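Local structure of UDP-N-acetylglucosamine 2-epimerase (Methanocaldococcus jannaschii, 4NES) at residues M276-A281 and G289-E294; N280-L285 and K340-K345. The protein probably catalyses the reversible epimerisation of UDP-N-acetylglucosamine at C-2 to UDP-N-acetylmannosamine, working as a homodimer. One frame throughout, in Å; residues are numbered along the deposited sequence.

Contact 1: M276-A281 and G289-E294; sequences MLEKNA and GGVQEE. With UDP (uridine-5'-diphosphate), chain C.
Glu278 and Glu294 meet carboxylate to carboxylate, with OE2 of Glu278 only 2.7 Å from OE1 of Glu294. The two flat groups stand at 90° to each other, and the Glu278 oxygens also lie over the base of the other side chain, OE2 being 3.5 Å from CB of Glu294. Beside them, CG1 of Val291 comes within 3.7 Å of Glu278 OE2 and gives that oxygen an apolar flank.

Glu294 in turn holds the ribose of UDP with both oxygens: O2' donates to OE1 and O3' to OE2, each bond 2.7 Å long. OE2 has a further partner in the hydroxyl of Tyr271. The extended chain of Glu278, with CG beside its own backbone N (chi1 -68°), carries its acid group across from helix 271-280 to this site.

At the start of helix 289-298 the same UDP is caught by its other end. Gly289 N donates to O2B (2.9 Å) and Gly290 N to O1B (2.8 Å), two nearly straight bonds from backbone N-H groups in the first turn of the helix, while Ser288 OG binds UDP and also takes part in a bond with Val291 N. One and a half turns of helix thus span the nucleotide from diphosphate to ribose, as in other GT-B enzymes, where the C-terminal domain holds the nucleotide.

The worked example illustrates how a buried acid pair can be tolerated. Two oxygens so near each other suggest that one of the acid groups is protonated, and a proton held between them, if present, would help Glu278 steady the orientation of the carboxylate that binds the ribose hydroxyls. The positive end of the helix dipole probably favours the diphosphate in turn.

Contact 2: N280-L285 and K340-K345; sequences NAELIL and KKRNWK
Arg342 is where the loop 340-345, running on from Lys340 and Lys341, touches the segment 280-285. The chain kinks at this residue in an inverse gamma turn, closed by a weak bond of 2.8 Å from Asn343 N back to Lys341 O. From the kink the arginine reaches out fully extended from CG to NE, and its guanidinium arrives at the backbone carbonyls that precede strand 283-286. NH2 lies 2.6 Å from Glu282 O, yet the bond is weak because the angle at the hydrogen is only 120°. Ala281 O sits at the edge of the guanidinium, near its plane, 3.7 Å from NH1.

The Glu282 side chain crosses Arg342 at about a right angle. With CG anti to the backbone N (chi1 -177°), its chain runs past the guanidinium, so that CG is 3.7 Å from NH2 of Arg342. The acid itself goes to another cation: OE1 makes a salt bridge with Lys234, and OE2 remains 5.0 Å from Arg342 NH2.

In the fold, this joins the loop after helix 327-338 to the short turn between helix 271-280 and strand 283-286, an inner strand of the six-stranded parallel sheet of one Rossmann-like GT-B domain. Pro301, just ahead of neighbouring strand 302-304, packs against Arg342 as well.

Past Asn343, Trp344 turns its indole back along the loop, one ring face turned to Arg342 C, which sits offset toward the rim. Its NE1 is hydrogen-bonded to Cys296 O of helix 289-298, and its carbonyl oxygen to Lys299 NZ.

How the contacts relate
The two contacts lie 9 Å apart, centre to centre, in the domain built on the six-stranded parallel sheet, and they share Asn280 and Ala281. Helix 271-280, strand 283-286 and helix 289-298 follow one another along the chain, with the loop 340-345 arriving much later. Strand 283-286 leads from contact 2 toward the nucleotide, and its Ile284 bridges the two: CG2 packs 3.5 Å from CG1 of Val291 in contact 1. Contact 1 lies at the UDP pocket, whereas contact 2 belongs to the far end of the same helix-strand-helix unit, away from the annotated sites, where a late loop meets the turn that leads into the sheet.

Contact 1: M276-A281 and G289-E294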
loop_
_atom_site.group_PDB
_atom_site.type_symbol
_atom_site.label_atom_id
_atom_site.label_comp_id
_atom_site.label_asym_id
_atom_site.label_seq_id
_atom_site.Cartn_x
_atom_site.Cartn_y
_atom_site.Cartn_z
HETATM N N MSE A 276 12.160 29.419 -17.340
HETATM C CA MSE A 276 12.054 30.716 -17.982
HETATM C C MSE A 276 10.613 31.079 -18.332
HETATM O O MSE A 276 10.186 32.218 -18.138
HETATM C CB MSE A 276 12.943 30.759 -19.227
HETATM C CG MSE A 276 14.428 30.848 -18.921
HETATM SE SE MSE A 276 14.882 32.451 -17.909
HETATM C CE MSE A 276 14.315 33.787 -19.208
ATOM N N LEU A 277 9.857 30.113 -18.834
ATOM C CA LEU A 277 8.451 30.370 -19.105
ATOM C C LEU A 277 7.689 30.701 -17.820
ATOM O O LEU A 277 6.860 31.601 -17.806
ATOM C CB LEU A 277 7.809 29.181 -19.816
ATOM C CG LEU A 277 8.269 28.958 -21.258
ATOM C CD1 LEU A 277 7.727 27.632 -21.742
ATOM C CD2 LEU A 277 7.799 30.097 -22.167
ATOM N N GLU A 278 7.969 29.983 -16.736
ATOM C CA GLU A 278 7.292 30.274 -15.475
ATOM C C GLU A 278 7.658 31.655 -14.951
ATOM O O GLU A 278 6.777 32.444 -14.579
ATOM C CB GLU A 278 7.658 29.239 -14.416
ATOM C CG GLU A 278 7.119 27.852 -14.681
ATOM C CD GLU A 278 7.608 26.857 -13.659
ATOM O OE1 GLU A 278 8.802 26.888 -13.316
ATOM O OE2 GLU A 278 6.795 26.044 -13.186
ATOM N N LYS A 279 8.960 31.940 -14.912
ATOM C CA LYS A 279 9.446 33.161 -14.295
ATOM C C LYS A 279 8.840 34.387 -14.960
ATOM O O LYS A 279 8.559 35.389 -14.301
ATOM C CB LYS A 279 10.974 33.228 -14.387
ATOM C CG LYS A 279 11.574 34.454 -13.710
ATOM C CD LYS A 279 13.076 34.544 -13.917
ATOM C CE LYS A 279 13.642 35.772 -13.211
ATOM N NZ LYS A 279 13.176 37.042 -13.825
ATOM N N ASN A 280 8.622 34.297 -16.265
ATOM C CA ASN A 280 8.187 35.454 -17.037
ATOM C C ASN A 280 6.686 35.529 -17.318
ATOM O O ASN A 280 6.219 36.448 -17.977
ATOM C CB ASN A 280 8.984 35.539 -18.341
ATOM C CG ASN A 280 10.436 35.893 -18.105
ATOM O OD1 ASN A 280 10.764 37.058 -17.882
ATOM N ND2 ASN A 280 11.315 34.898 -18.144
ATOM N N ALA A 281 5.931 34.570 -16.798
ATOM C CA ALA A 281 4.490 34.518 -17.030
ATOM C C ALA A 281 3.793 35.579 -16.183
ATOM O O ALA A 281 4.207 35.842 -15.052
ATOM C CB ALA A 281 3.966 33.135 -16.676
ATOM N N GLY A 289 1.438 19.450 -9.559
ATOM C CA GLY A 289 1.909 19.664 -8.198
ATOM C C GLY A 289 3.158 20.520 -8.154
ATOM O O GLY A 289 3.234 21.510 -7.419
ATOM N N GLY A 290 4.159 20.136 -8.934
ATOM C CA GLY A 290 5.407 20.872 -8.963
ATOM C C GLY A 290 5.257 22.306 -9.444
ATOM O O GLY A 290 5.931 23.196 -8.927
ATOM N N VAL A 291 4.380 22.542 -10.417
ATOM C CA VAL A 291 4.221 23.898 -10.938
ATOM C C VAL A 291 3.599 24.817 -9.878
ATOM O O VAL A 291 3.966 25.983 -9.790
ATOM C CB VAL A 291 3.443 23.920 -12.257
ATOM C CG1 VAL A 291 3.175 25.341 -12.717
ATOM C CG2 VAL A 291 4.211 23.158 -13.328
ATOM N N GLN A 292 2.689 24.299 -9.056
ATOM C CA GLN A 292 2.139 25.096 -7.954
ATOM C C GLN A 292 3.260 25.578 -7.038
ATOM O O GLN A 292 3.273 26.733 -6.603
ATOM C CB GLN A 292 1.151 24.276 -7.121
ATOM C CG GLN A 292 -0.180 24.003 -7.788
ATOM C CD GLN A 292 -1.027 23.107 -6.920
ATOM O OE1 GLN A 292 -1.520 23.527 -5.877
ATOM N NE2 GLN A 292 -1.186 21.854 -7.337
ATOM N N GLU A 293 4.198 24.689 -6.738
ATOM C CA GLU A 293 5.332 25.037 -5.892
ATOM C C GLU A 293 6.254 26.052 -6.554
ATOM O O GLU A 293 6.637 27.042 -5.933
ATOM C CB GLU A 293 6.103 23.771 -5.511
ATOM C CG GLU A 293 5.304 22.886 -4.560
ATOM C CD GLU A 293 5.733 21.432 -4.569
ATOM O OE1 GLU A 293 6.502 21.031 -5.465
ATOM O OE2 GLU A 293 5.274 20.686 -3.677
ATOM N N GLU A 294 6.605 25.809 -7.813
ATOM C CA GLU A 294 7.476 26.724 -8.540
ATOM C C GLU A 294 6.871 28.108 -8.713
ATOM O O GLU A 294 7.574 29.105 -8.582
ATOM C CB GLU A 294 7.879 26.117 -9.883
ATOM C CG GLU A 294 8.778 24.912 -9.666
ATOM C CD GLU A 294 8.946 24.044 -10.880
ATOM O OE1 GLU A 294 8.139 24.147 -11.833
ATOM O OE2 GLU A 294 9.884 23.226 -10.873
HETATM N N1 UDP C . 8.171 20.913 -16.336
HETATM C C2 UDP C . 9.122 20.987 -17.296
HETATM N N3 UDP C . 8.762 21.186 -18.583
HETATM C C4 UDP C . 7.472 21.313 -18.962
HETATM C C5 UDP C . 6.459 21.239 -17.997
HETATM C C6 UDP C . 6.852 21.025 -16.671
HETATM O O2 UDP C . 10.315 20.876 -17.003
HETATM O O4 UDP C . 7.156 21.508 -20.304
HETATM C "C1'" UDP C . 8.496 20.650 -14.923
HETATM C "C2'" UDP C . 8.104 21.623 -13.941
HETATM O "O2'" UDP C . 9.012 22.702 -13.921
HETATM C "C3'" UDP C . 8.049 20.842 -12.698
HETATM C "C4'" UDP C . 7.718 19.495 -13.141
HETATM O "O4'" UDP C . 7.745 19.497 -14.547
HETATM O "O3'" UDP C . 9.257 20.812 -11.988
HETATM C "C5'" UDP C . 6.354 19.049 -12.738
HETATM O "O5'" UDP C . 6.024 17.799 -13.291
HETATM P PA UDP C . 4.540 17.402 -13.682
HETATM O O1A UDP C . 4.600 16.563 -14.940
HETATM O O2A UDP C . 3.718 18.660 -13.861
HETATM O O3A UDP C . 3.963 16.472 -12.546
HETATM P PB UDP C . 3.443 16.711 -11.086
HETATM O O1B UDP C . 4.320 17.735 -10.381
HETATM O O2B UDP C . 2.000 17.143 -11.151
HETATM O O3B UDP C . 3.564 15.342 -10.479
#

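Contact 2: N280-L285 and K340-K345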
loop_
_atom_site.group_PDB
_atom_site.type_symbol
_atom_site.label_atom_id
_atom_site.label_comp_id
_atom_site.label_asym_id
_atom_site.label_seq_id
_atom_site.Cartn_x
_atom_site.Cartn_y
_atom_site.Cartn_z
ATOM N N ASN A 280 8.622 34.297 -16.265
ATOM C CA ASN A 280 8.187 35.454 -17.037
ATOM C C ASN A 280 6.686 35.529 -17.318
ATOM O O ASN A 280 6.219 36.448 -17.977
ATOM C CB ASN A 280 8.984 35.539 -18.341
ATOM C CG ASN A 280 10.436 35.893 -18.105
ATOM O OD1 ASN A 280 10.764 37.058 -17.882
ATOM N ND2 ASN A 280 11.315 34.898 -18.144
ATOM N N ALA A 281 5.931 34.570 -16.798
ATOM C CA ALA A 281 4.490 34.518 -17.030
ATOM C C ALA A 281 3.793 35.579 -16.183
ATOM O O ALA A 281 4.207 35.842 -15.052
ATOM C CB ALA A 281 3.966 33.135 -16.676
ATOM N N GLU A 282 2.736 36.189 -16.716
ATOM C CA GLU A 282 1.962 37.128 -15.907
ATOM C C GLU A 282 1.183 36.353 -14.852
ATOM O O GLU A 282 0.996 36.816 -13.724
ATOM C CB GLU A 282 1.017 37.965 -16.765
ATOM C CG GLU A 282 0.240 39.007 -15.958
ATOM C CD GLU A 282 -0.598 39.925 -16.822
ATOM O OE1 GLU A 282 -0.914 39.548 -17.969
ATOM O OE2 GLU A 282 -0.946 41.026 -16.345
ATOM N N LEU A 283 0.735 35.163 -15.224
ATOM C CA LEU A 283 0.165 34.255 -14.242
ATOM C C LEU A 283 0.242 32.822 -14.766
ATOM O O LEU A 283 0.433 32.594 -15.965
ATOM C CB LEU A 283 -1.240 34.705 -13.811
ATOM C CG LEU A 283 -2.542 34.213 -14.411
ATOM C CD1 LEU A 283 -2.928 32.956 -13.700
ATOM C CD2 LEU A 283 -3.641 35.265 -14.240
ATOM N N ILE A 284 0.196 31.863 -13.845
ATOM C CA ILE A 284 0.320 30.454 -14.183
ATOM C C ILE A 284 -0.999 29.726 -13.891
ATOM O O ILE A 284 -1.600 29.919 -12.838
ATOM C CB ILE A 284 1.500 29.820 -13.406
ATOM C CG1 ILE A 284 2.832 30.365 -13.935
ATOM C CG2 ILE A 284 1.444 28.304 -13.494
ATOM C CD1 ILE A 284 4.024 30.133 -13.012
ATOM N N LEU A 285 -1.466 28.929 -14.853
ATOM C CA LEU A 285 -2.683 28.137 -14.697
ATOM C C LEU A 285 -2.280 26.685 -14.785
ATOM O O LEU A 285 -1.659 26.271 -15.760
ATOM C CB LEU A 285 -3.647 28.423 -15.844
ATOM C CG LEU A 285 -3.923 29.885 -16.175
ATOM C CD1 LEU A 285 -4.574 30.018 -17.555
ATOM C CD2 LEU A 285 -4.817 30.450 -15.120
ATOM N N LYS A 340 -3.017 40.961 -7.743
ATOM C CA LYS A 340 -2.343 40.469 -6.550
ATOM C C LYS A 340 -0.896 40.963 -6.476
ATOM O O LYS A 340 -0.136 40.818 -7.433
ATOM C CB LYS A 340 -2.381 38.938 -6.559
ATOM C CG LYS A 340 -1.539 38.260 -5.497
ATOM C CD LYS A 340 -2.186 38.356 -4.128
ATOM C CE LYS A 340 -1.350 37.626 -3.095
ATOM N NZ LYS A 340 -1.820 37.879 -1.708
ATOM N N LYS A 341 -0.518 41.556 -5.347
ATOM C CA LYS A 341 0.876 41.930 -5.126
ATOM C C LYS A 341 1.716 40.664 -5.022
ATOM O O LYS A 341 1.372 39.748 -4.271
ATOM C CB LYS A 341 1.029 42.743 -3.842
ATOM C CG LYS A 341 0.347 44.098 -3.850
ATOM C CD LYS A 341 0.438 44.729 -2.468
ATOM C CE LYS A 341 0.974 46.144 -2.541
ATOM N NZ LYS A 341 2.213 46.199 -3.362
ATOM N N ARG A 342 2.823 40.616 -5.756
ATOM C CA ARG A 342 3.631 39.402 -5.807
ATOM C C ARG A 342 4.596 39.325 -4.642
ATOM O O ARG A 342 5.800 39.124 -4.806
ATOM C CB ARG A 342 4.323 39.286 -7.161
ATOM C CG ARG A 342 3.287 39.355 -8.256
ATOM C CD ARG A 342 3.827 39.255 -9.656
ATOM N NE ARG A 342 2.712 39.378 -10.589
ATOM C CZ ARG A 342 2.680 38.841 -11.802
ATOM N NH1 ARG A 342 3.709 38.133 -12.243
ATOM N NH2 ARG A 342 1.608 39.006 -12.568
ATOM N N ASN A 343 4.037 39.512 -3.454
ATOM C CA ASN A 343 4.755 39.271 -2.225
ATOM C C ASN A 343 3.984 38.254 -1.399
ATOM O O ASN A 343 2.765 38.346 -1.239
ATOM C CB ASN A 343 5.040 40.579 -1.462
ATOM C CG ASN A 343 3.896 41.014 -0.558
ATOM O OD1 ASN A 343 2.722 40.906 -0.910
ATOM N ND2 ASN A 343 4.243 41.526 0.616
ATOM N N TRP A 344 4.705 37.239 -0.951
ATOM C CA TRP A 344 4.194 36.262 -0.013
ATOM C C TRP A 344 5.375 35.500 0.543
ATOM O O TRP A 344 6.462 35.536 -0.022
ATOM C CB TRP A 344 3.182 35.306 -0.667
ATOM C CG TRP A 344 3.590 34.727 -1.994
ATOM C CD1 TRP A 344 4.499 33.724 -2.219
ATOM C CD2 TRP A 344 3.049 35.077 -3.275
ATOM N NE1 TRP A 344 4.563 33.448 -3.566
ATOM C CE2 TRP A 344 3.695 34.274 -4.236
ATOM C CE3 TRP A 344 2.094 36.011 -3.704
ATOM C CZ2 TRP A 344 3.403 34.363 -5.603
ATOM C CZ3 TRP A 344 1.810 36.104 -5.061
ATOM C CH2 TRP A 344 2.469 35.285 -5.993
ATOM N N LYS A 345 5.151 34.827 1.663
ATOM C CA LYS A 345 6.161 33.984 2.287
ATOM C C LYS A 345 6.443 32.745 1.441
ATOM O O LYS A 345 5.555 32.284 0.736
ATOM C CB LYS A 345 5.666 33.590 3.679
ATOM C CG LYS A 345 5.925 32.156 4.105
ATOM C CD LYS A 345 5.820 32.057 5.619
ATOM C CE LYS A 345 5.888 30.628 6.112
ATOM N NZ LYS A 345 4.606 29.944 5.860
#